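Local coordinates for ABC transporter substrate-binding protein (Rhizobium radiobacter, PDB 6TFX) that binds the mannityl-opine mannopinic acid in the periplasm, probably delivering it to an ABC importer for uptake into the cell, at residues G37-F42 against W69-R74; L128-P133 against A427-T432; L136-N141 against A387-A392. All blocks are in the same frame, centred on the assembly; numbering follows the deposited sequence.

Contact 1: residues G37-F42 against W69-R74; sequences GALVRF and WTFKLR
L39 is the bump, and the F71 ring face and the tip of L73 form the hollow that receives it. The isobutyl end of L39 drops between the two: its CD1 lies over one face of the F71 ring, while its CD2 reaches L73 CD2 at 3.6 Å, the nearest approach of the two segments. The same methyl also brushes the foot of the aromatic side chain, with L39 CD2 4.3 Å from F71 CB. The first torsion of L39 (chi1 -77°) sets CG opposite the carbonyl carbon and beside N, which directs CG toward strand 68-73. V40 completes the fit from another direction, its CG1 standing near the plane of the ring at the edge, 4.3 Å from F71 CE2. F71 and L73 belong to strand 68-73, an inner strand of the four-stranded antiparallel sheet with order 57-62, 68-73, 123-128, 113-118, consistent with the extra domain that sets family 5 solute-binding proteins apart. Segment 37-42 adds no backbone bond to this strand; the CA atoms of L39 and L73 remain 7.8 Å apart, and L39 makes its backbone hydrogen bonds with D55 and A57. Helix 88-98 closes over the leucine pair through V91, which both L39 and L73 touch, and W60 meets the F71 ring with the two planes inclined at about 25°.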
# COMPACT_ATOMS: atom_id res chain seq x y z
N GLY A 37 -14.86 5.10 -6.25
CA GLY A 37 -14.52 4.52 -7.55
C GLY A 37 -13.59 5.47 -8.31
O GLY A 37 -13.19 6.51 -7.78
N ALA A 38 -13.27 5.13 -9.55
CA ALA A 38 -12.36 5.94 -10.34
C ALA A 38 -12.83 5.96 -11.81
O ALA A 38 -13.89 5.40 -12.13
CB ALA A 38 -10.95 5.37 -10.22
N LEU A 39 -12.04 6.57 -12.71
CA LEU A 39 -12.40 6.52 -14.14
C LEU A 39 -12.43 5.06 -14.62
O LEU A 39 -13.33 4.66 -15.35
CB LEU A 39 -11.37 7.29 -14.95
CG LEU A 39 -11.51 8.83 -14.90
CD1 LEU A 39 -10.28 9.51 -15.49
CD2 LEU A 39 -12.77 9.29 -15.64
N VAL A 40 -11.43 4.28 -14.20
CA VAL A 40 -11.30 2.85 -14.57
C VAL A 40 -11.01 2.06 -13.30
O VAL A 40 -10.71 2.66 -12.27
CB VAL A 40 -10.21 2.64 -15.67
CG1 VAL A 40 -10.56 3.39 -16.94
CG2 VAL A 40 -8.82 3.09 -15.18
N ARG A 41 -11.04 0.72 -13.36
CA ARG A 41 -10.75 0.03 -12.13
C ARG A 41 -10.07 -1.27 -12.41
O ARG A 41 -10.23 -1.82 -13.49
CB ARG A 41 -12.06 -0.26 -11.36
CG ARG A 41 -12.99 -1.27 -12.10
CD ARG A 41 -14.07 -1.71 -11.15
NE ARG A 41 -14.97 -2.70 -11.72
CZ ARG A 41 -15.98 -3.23 -11.05
NH1 ARG A 41 -16.21 -2.87 -9.78
NH2 ARG A 41 -16.79 -4.12 -11.63
N PHE A 42 -9.37 -1.80 -11.42
CA PHE A 42 -8.86 -3.16 -11.51
C PHE A 42 -10.12 -4.06 -11.49
O PHE A 42 -11.13 -3.72 -10.86
CB PHE A 42 -8.07 -3.47 -10.23
CG PHE A 42 -6.70 -2.86 -10.28
CD1 PHE A 42 -6.50 -1.53 -9.91
CD2 PHE A 42 -5.60 -3.62 -10.63
CE1 PHE A 42 -5.22 -0.96 -9.98
CE2 PHE A 42 -4.32 -3.05 -10.69
CZ PHE A 42 -4.15 -1.72 -10.39
N TRP A 69 -5.66 11.80 -24.14
CA TRP A 69 -6.63 10.75 -23.83
C TRP A 69 -7.98 11.37 -23.55
O TRP A 69 -8.08 12.32 -22.76
CB TRP A 69 -6.16 9.97 -22.61
CG TRP A 69 -4.92 9.17 -22.88
CD1 TRP A 69 -3.65 9.65 -23.05
CD2 TRP A 69 -4.83 7.75 -22.97
NE1 TRP A 69 -2.78 8.61 -23.27
CE2 TRP A 69 -3.47 7.43 -23.20
CE3 TRP A 69 -5.77 6.70 -22.83
CZ2 TRP A 69 -3.02 6.10 -23.32
CZ3 TRP A 69 -5.32 5.38 -22.96
CH2 TRP A 69 -3.97 5.10 -23.20
N THR A 70 -9.03 10.81 -24.17
CA THR A 70 -10.38 11.34 -23.99
C THR A 70 -11.24 10.26 -23.35
O THR A 70 -11.34 9.16 -23.89
CB THR A 70 -10.96 11.83 -25.32
OG1 THR A 70 -10.05 12.79 -25.89
CG2 THR A 70 -12.34 12.47 -25.15
N PHE A 71 -11.81 10.57 -22.18
CA PHE A 71 -12.66 9.65 -21.42
C PHE A 71 -14.11 10.08 -21.49
O PHE A 71 -14.41 11.24 -21.20
CB PHE A 71 -12.23 9.58 -19.94
CG PHE A 71 -10.90 8.89 -19.76
CD1 PHE A 71 -9.70 9.57 -19.98
CD2 PHE A 71 -10.84 7.54 -19.40
CE1 PHE A 71 -8.48 8.90 -19.88
CE2 PHE A 71 -9.61 6.89 -19.27
CZ PHE A 71 -8.44 7.57 -19.53
N LYS A 72 -14.99 9.15 -21.87
CA LYS A 72 -16.43 9.42 -21.94
C LYS A 72 -17.05 8.87 -20.68
O LYS A 72 -16.94 7.67 -20.40
CB LYS A 72 -17.06 8.82 -23.21
CG LYS A 72 -16.62 9.53 -24.50
CD LYS A 72 -17.32 10.88 -24.69
CE LYS A 72 -16.82 11.64 -25.89
NZ LYS A 72 -17.53 12.93 -26.04
N LEU A 73 -17.65 9.74 -19.89
CA LEU A 73 -18.20 9.33 -18.61
C LEU A 73 -19.56 8.72 -18.75
O LEU A 73 -20.36 9.12 -19.61
CB LEU A 73 -18.28 10.50 -17.61
CG LEU A 73 -16.99 11.31 -17.40
CD1 LEU A 73 -17.17 12.26 -16.25
CD2 LEU A 73 -15.80 10.41 -17.15
N ARG A 74 -19.84 7.78 -17.87
CA ARG A 74 -21.16 7.19 -17.79
C ARG A 74 -22.15 8.29 -17.35
O ARG A 74 -21.84 9.04 -16.41
CB ARG A 74 -21.16 6.12 -16.72
CG ARG A 74 -21.29 4.77 -17.27
CD ARG A 74 -21.31 3.83 -16.10
NE ARG A 74 -20.10 3.03 -16.07
CZ ARG A 74 -19.92 1.92 -16.78
NH1 ARG A 74 -20.87 1.49 -17.61
NH2 ARG A 74 -18.80 1.22 -16.66

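Contact 2: residues L128-P133 against A427-T432; sequences LTRRVP and AARTET
Two first torsions bring R130 and R429 together. In R130, CG sits between the backbone N and the carbonyl carbon (chi1 58°), and the chain then runs extended from CG to NE, sending the guanidinium out of its loop to the end of helix 422-430. In R429, CG lies opposite the backbone N (chi1 -162°), and with an extended second torsion this lays CG and CD alongside R130 NH2; the bend further out, at the CG-CD bond, redirects NE and the guanidinium, which pairs with D393. The two arginines cross at about a right angle, and R130 NH2 comes 3.6 Å from R429 CD. T430 adds a second contact: its CG2 methyl sits over one face of the R130 guanidinium, offset toward the rim, 3.4 Å from R130 NE and 3.5 Å from R130 CD. No hydrogen bond spans the contact, so the evidence is of van der Waals packing of a flat cation on aliphatic groups. The guanidinium planes are 23° apart, but R130 NH2 and R429 NE stay 4.9 Å from each other; D393, in a salt bridge with R429 NE, probably offsets part of the like charge, and T397 takes R429 NH2. On the loop side, R130 NH1 makes a weak bond to R131 O at 2.9 Å. The contact lies at the surface, joining the loop between strand 123-128 and helix 135-138 to the end of helix 422-430, which rests through A428 on L440 and W441 of helix 434-450.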
# COMPACT_ATOMS: atom_id res chain seq x y z
N LEU A 128 -0.86 14.63 -21.65
CA LEU A 128 0.38 14.21 -21.00
C LEU A 128 1.56 14.98 -21.56
O LEU A 128 1.54 15.38 -22.73
CB LEU A 128 0.61 12.70 -21.25
CG LEU A 128 -0.57 11.78 -20.88
CD1 LEU A 128 -0.25 10.32 -21.23
CD2 LEU A 128 -0.93 11.91 -19.42
N THR A 129 2.61 15.11 -20.74
CA THR A 129 3.86 15.76 -21.18
C THR A 129 4.70 14.77 -22.01
O THR A 129 5.63 15.18 -22.69
CB THR A 129 4.68 16.25 -19.97
OG1 THR A 129 5.16 15.13 -19.23
CG2 THR A 129 3.89 17.18 -19.07
N ARG A 130 4.40 13.46 -21.90
CA ARG A 130 5.11 12.39 -22.63
C ARG A 130 4.27 11.12 -22.50
O ARG A 130 3.36 11.09 -21.68
CB ARG A 130 6.51 12.15 -22.05
CG ARG A 130 6.44 11.78 -20.59
CD ARG A 130 7.66 11.07 -20.11
NE ARG A 130 7.60 10.85 -18.66
CZ ARG A 130 7.12 9.76 -18.07
NH1 ARG A 130 6.62 8.77 -18.80
NH2 ARG A 130 7.14 9.65 -16.75
N ARG A 131 4.58 10.08 -23.28
CA ARG A 131 3.80 8.85 -23.13
C ARG A 131 3.97 8.24 -21.75
O ARG A 131 5.07 8.27 -21.18
CB ARG A 131 4.15 7.85 -24.22
CG ARG A 131 3.49 8.23 -25.54
CD ARG A 131 3.89 7.33 -26.70
NE ARG A 131 5.24 7.63 -27.20
CZ ARG A 131 5.54 8.66 -27.99
NH1 ARG A 131 4.59 9.51 -28.38
NH2 ARG A 131 6.79 8.86 -28.37
N VAL A 132 2.85 7.73 -21.19
CA VAL A 132 2.84 7.12 -19.86
C VAL A 132 2.24 5.72 -20.03
O VAL A 132 1.01 5.56 -20.03
CB VAL A 132 2.06 7.97 -18.83
CG1 VAL A 132 2.07 7.28 -17.45
CG2 VAL A 132 2.66 9.38 -18.73
N PRO A 133 3.12 4.71 -20.23
CA PRO A 133 2.62 3.35 -20.51
C PRO A 133 1.59 2.83 -19.50
O PRO A 133 0.59 2.19 -19.91
CB PRO A 133 3.89 2.51 -20.56
CG PRO A 133 4.95 3.48 -21.08
CD PRO A 133 4.59 4.79 -20.37
N ALA A 427 16.45 7.66 -15.99
CA ALA A 427 16.64 7.16 -17.37
C ALA A 427 15.72 5.97 -17.65
O ALA A 427 15.16 5.88 -18.74
CB ALA A 427 18.09 6.76 -17.61
N ALA A 428 15.52 5.08 -16.66
CA ALA A 428 14.66 3.90 -16.88
C ALA A 428 13.21 4.32 -17.11
O ALA A 428 12.49 3.73 -17.92
CB ALA A 428 14.73 2.97 -15.68
N ARG A 429 12.76 5.34 -16.36
CA ARG A 429 11.37 5.77 -16.40
C ARG A 429 10.83 6.00 -17.81
O ARG A 429 9.72 5.57 -18.11
CB ARG A 429 11.17 7.04 -15.56
CG ARG A 429 9.70 7.23 -15.23
CD ARG A 429 9.48 8.45 -14.36
NE ARG A 429 10.11 8.30 -13.05
CZ ARG A 429 10.85 9.23 -12.46
NH1 ARG A 429 11.06 10.40 -13.06
NH2 ARG A 429 11.38 9.02 -11.26
N THR A 430 11.66 6.63 -18.66
CA THR A 430 11.26 7.02 -20.02
C THR A 430 11.99 6.26 -21.13
O THR A 430 11.82 6.59 -22.30
CB THR A 430 11.48 8.53 -20.20
OG1 THR A 430 12.85 8.82 -19.96
CG2 THR A 430 10.62 9.36 -19.25
N GLU A 431 12.77 5.21 -20.76
CA GLU A 431 13.51 4.41 -21.75
C GLU A 431 12.52 3.59 -22.58
O GLU A 431 11.69 2.85 -22.02
CB GLU A 431 14.53 3.49 -21.04
CG GLU A 431 15.31 2.60 -21.99
CD GLU A 431 16.01 3.33 -23.12
OE1 GLU A 431 16.77 4.29 -22.85
OE2 GLU A 431 15.80 2.93 -24.29
N THR A 432 12.59 3.73 -23.92
CA THR A 432 11.62 3.02 -24.76
C THR A 432 12.10 1.64 -25.21
O THR A 432 11.25 0.83 -25.62
CB THR A 432 11.16 3.90 -25.91
OG1 THR A 432 12.31 4.22 -26.69
CG2 THR A 432 10.44 5.19 -25.42

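Contact 3: residues L136-N141 against A387-A392; sequences LALLSN and ARFPIA. With N72 ((2~{R})-2-[[(3~{R},4~{R},5~{S})-3,4,5,6-tetrakis(oxidanyl)-2-oxidanylidene-hexyl]amino]pentanedioic acid), chain C.
A137 O is gripped by two donors of one residue, S140 OG at 2.6 Å and S140 N at 3.1 Å, and the F389 ring from the other segment lies close to the same oxygen, its CZ 3.2 Å from A137 O. The hydroxyl donates at a slant, tilted 19° from the carbonyl plane. Together the two S140 bonds close the turn where the chain leaves helical geometry at L139. Beside this carbonyl, A137 CB sits almost exactly over the middle of the aromatic face: it is 3.8 Å from the F389 ring centroid and 1° off the ring normal, a CH-pi contact. L138 adds an apolar touch, CD2 4.3 Å from F389 CE2, and Y394 meets the ring edge-to-face. F389 thus packs on the end of helix 135-138, and R388, next to it in sequence, turns toward the ligand because its side chain bends at chi2 (-65°). NH1 of R388 also bonds A387 O, from above that carbonyl's plane, and Q398 takes NE; two further bonds besides those to the ligand thus limit its rotation. R388 NH1 bonds N72 OE1 at 3.0 Å and R388 NH2 bonds N72 OE2 at 2.8 Å, with the carboxylate carbon CD in the guanidinium plane: a two-bond arginine-carboxylate pairing in the mannopinic acid pocket of this solute-binding protein.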
# COMPACT_ATOMS: atom_id res chain seq x y z
N LEU A 136 -3.37 3.86 -17.27
CA LEU A 136 -4.62 3.32 -16.72
C LEU A 136 -4.49 2.95 -15.25
O LEU A 136 -5.41 3.23 -14.49
CB LEU A 136 -5.14 2.13 -17.55
CG LEU A 136 -5.58 2.47 -18.97
CD1 LEU A 136 -5.98 1.19 -19.71
CD2 LEU A 136 -6.71 3.50 -19.00
N ALA A 137 -3.32 2.42 -14.81
CA ALA A 137 -3.12 2.13 -13.37
C ALA A 137 -3.24 3.45 -12.58
O ALA A 137 -3.88 3.48 -11.53
CB ALA A 137 -1.75 1.51 -13.15
N LEU A 138 -2.64 4.55 -13.09
CA LEU A 138 -2.70 5.85 -12.39
C LEU A 138 -4.13 6.36 -12.25
O LEU A 138 -4.45 7.14 -11.34
CB LEU A 138 -1.88 6.89 -13.15
CG LEU A 138 -0.36 6.68 -13.16
CD1 LEU A 138 0.28 7.77 -14.02
CD2 LEU A 138 0.20 6.75 -11.73
N LEU A 139 -5.00 5.96 -13.19
CA LEU A 139 -6.39 6.45 -13.20
C LEU A 139 -7.36 5.46 -12.58
O LEU A 139 -8.58 5.64 -12.71
CB LEU A 139 -6.82 6.80 -14.65
CG LEU A 139 -5.94 7.84 -15.37
CD1 LEU A 139 -6.42 8.03 -16.79
CD2 LEU A 139 -5.91 9.18 -14.59
N SER A 140 -6.82 4.39 -11.95
CA SER A 140 -7.64 3.33 -11.40
C SER A 140 -8.00 3.55 -9.95
O SER A 140 -7.64 4.56 -9.35
CB SER A 140 -6.95 1.98 -11.58
OG SER A 140 -5.85 1.94 -10.69
N ASN A 141 -8.67 2.54 -9.37
CA ASN A 141 -9.18 2.61 -8.00
C ASN A 141 -8.08 2.26 -7.00
O ASN A 141 -8.14 1.24 -6.30
CB ASN A 141 -10.45 1.77 -7.85
CG ASN A 141 -10.26 0.31 -8.16
OD1 ASN A 141 -9.52 -0.07 -9.08
ND2 ASN A 141 -10.97 -0.53 -7.44
N ALA A 387 3.58 -2.54 -0.95
CA ALA A 387 3.66 -2.89 -2.37
C ALA A 387 3.16 -1.68 -3.16
O ALA A 387 2.41 -0.85 -2.62
CB ALA A 387 2.82 -4.12 -2.71
N ARG A 388 3.55 -1.58 -4.45
CA ARG A 388 3.06 -0.49 -5.29
C ARG A 388 2.67 -1.13 -6.64
O ARG A 388 2.78 -2.37 -6.78
CB ARG A 388 4.16 0.58 -5.48
CG ARG A 388 4.44 1.40 -4.19
CD ARG A 388 3.22 2.24 -3.80
NE ARG A 388 3.42 3.13 -2.66
CZ ARG A 388 3.01 2.87 -1.43
NH1 ARG A 388 2.48 1.69 -1.13
NH2 ARG A 388 3.15 3.78 -0.47
N PHE A 389 2.22 -0.32 -7.63
CA PHE A 389 1.91 -0.92 -8.95
C PHE A 389 3.13 -1.74 -9.41
O PHE A 389 4.26 -1.32 -9.17
CB PHE A 389 1.58 0.15 -10.00
CG PHE A 389 0.35 0.97 -9.71
CD1 PHE A 389 -0.84 0.35 -9.34
CD2 PHE A 389 0.37 2.36 -9.82
CE1 PHE A 389 -1.99 1.12 -9.08
CE2 PHE A 389 -0.77 3.12 -9.55
CZ PHE A 389 -1.95 2.49 -9.19
N PRO A 390 2.90 -2.87 -10.12
CA PRO A 390 4.01 -3.79 -10.42
C PRO A 390 4.92 -3.42 -11.59
O PRO A 390 5.19 -4.26 -12.48
CB PRO A 390 3.30 -5.12 -10.68
CG PRO A 390 1.94 -4.72 -11.21
CD PRO A 390 1.58 -3.49 -10.40
N ILE A 391 5.44 -2.19 -11.55
CA ILE A 391 6.45 -1.70 -12.49
C ILE A 391 7.50 -1.08 -11.58
O ILE A 391 7.14 -0.30 -10.70
CB ILE A 391 5.88 -0.70 -13.50
CG1 ILE A 391 4.85 -1.39 -14.44
CG2 ILE A 391 7.02 -0.07 -14.31
CD1 ILE A 391 4.12 -0.45 -15.37
N ALA A 392 8.78 -1.46 -11.74
CA ALA A 392 9.85 -1.01 -10.83
C ALA A 392 9.89 0.48 -10.59
O ALA A 392 10.28 0.92 -9.49
CB ALA A 392 11.21 -1.51 -11.30
OAB N72 C . 4.67 -8.57 8.96
CAF N72 C . 4.79 -7.44 8.08
CAG N72 C . 3.66 -6.36 8.15
OAC N72 C . 2.51 -6.81 8.80
CAH N72 C . 3.52 -5.61 6.82
OAM N72 C . 4.10 -6.08 5.66
CAI N72 C . 2.34 -5.07 6.04
OAD N72 C . 1.20 -5.87 6.26
CAJ N72 C . 2.20 -3.57 6.18
OAE N72 C . 3.23 -2.91 6.46
CAK N72 C . 0.81 -2.90 6.04
N N72 C . 0.73 -2.10 4.84
CA N72 C . 0.58 -0.70 4.88
C N72 C . 0.79 0.02 6.18
O N72 C . 1.83 0.57 6.73
CB N72 C . 1.25 -0.07 3.65
CG N72 C . 1.70 1.39 3.70
CD N72 C . 1.71 2.07 2.33
OE1 N72 C . 0.90 1.72 1.41
OE2 N72 C . 2.52 2.99 2.13
OXT N72 C . -0.36 0.03 6.67

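Contact 3 links the other two: its centre is about 15 Å from the centre of contact 1 and about 15 Å from that of contact 2, while the centres of contacts 1 and 2 are about 22 Å apart. Contact 1 closes first along the chain; contact 3 is then nested within the long loop closed by contact 2. Strands 68-73 and 123-128 are neighbours in one antiparallel sheet, and W69 packs on L128 between contacts 1 and 2. Segment 136-141 meets contact 1 through F42 and F71 and contact 2 through V132. Thus residues 128-141 run from that sheet past helix 422-430, bringing the sheet's loop against the segment that also carries R388.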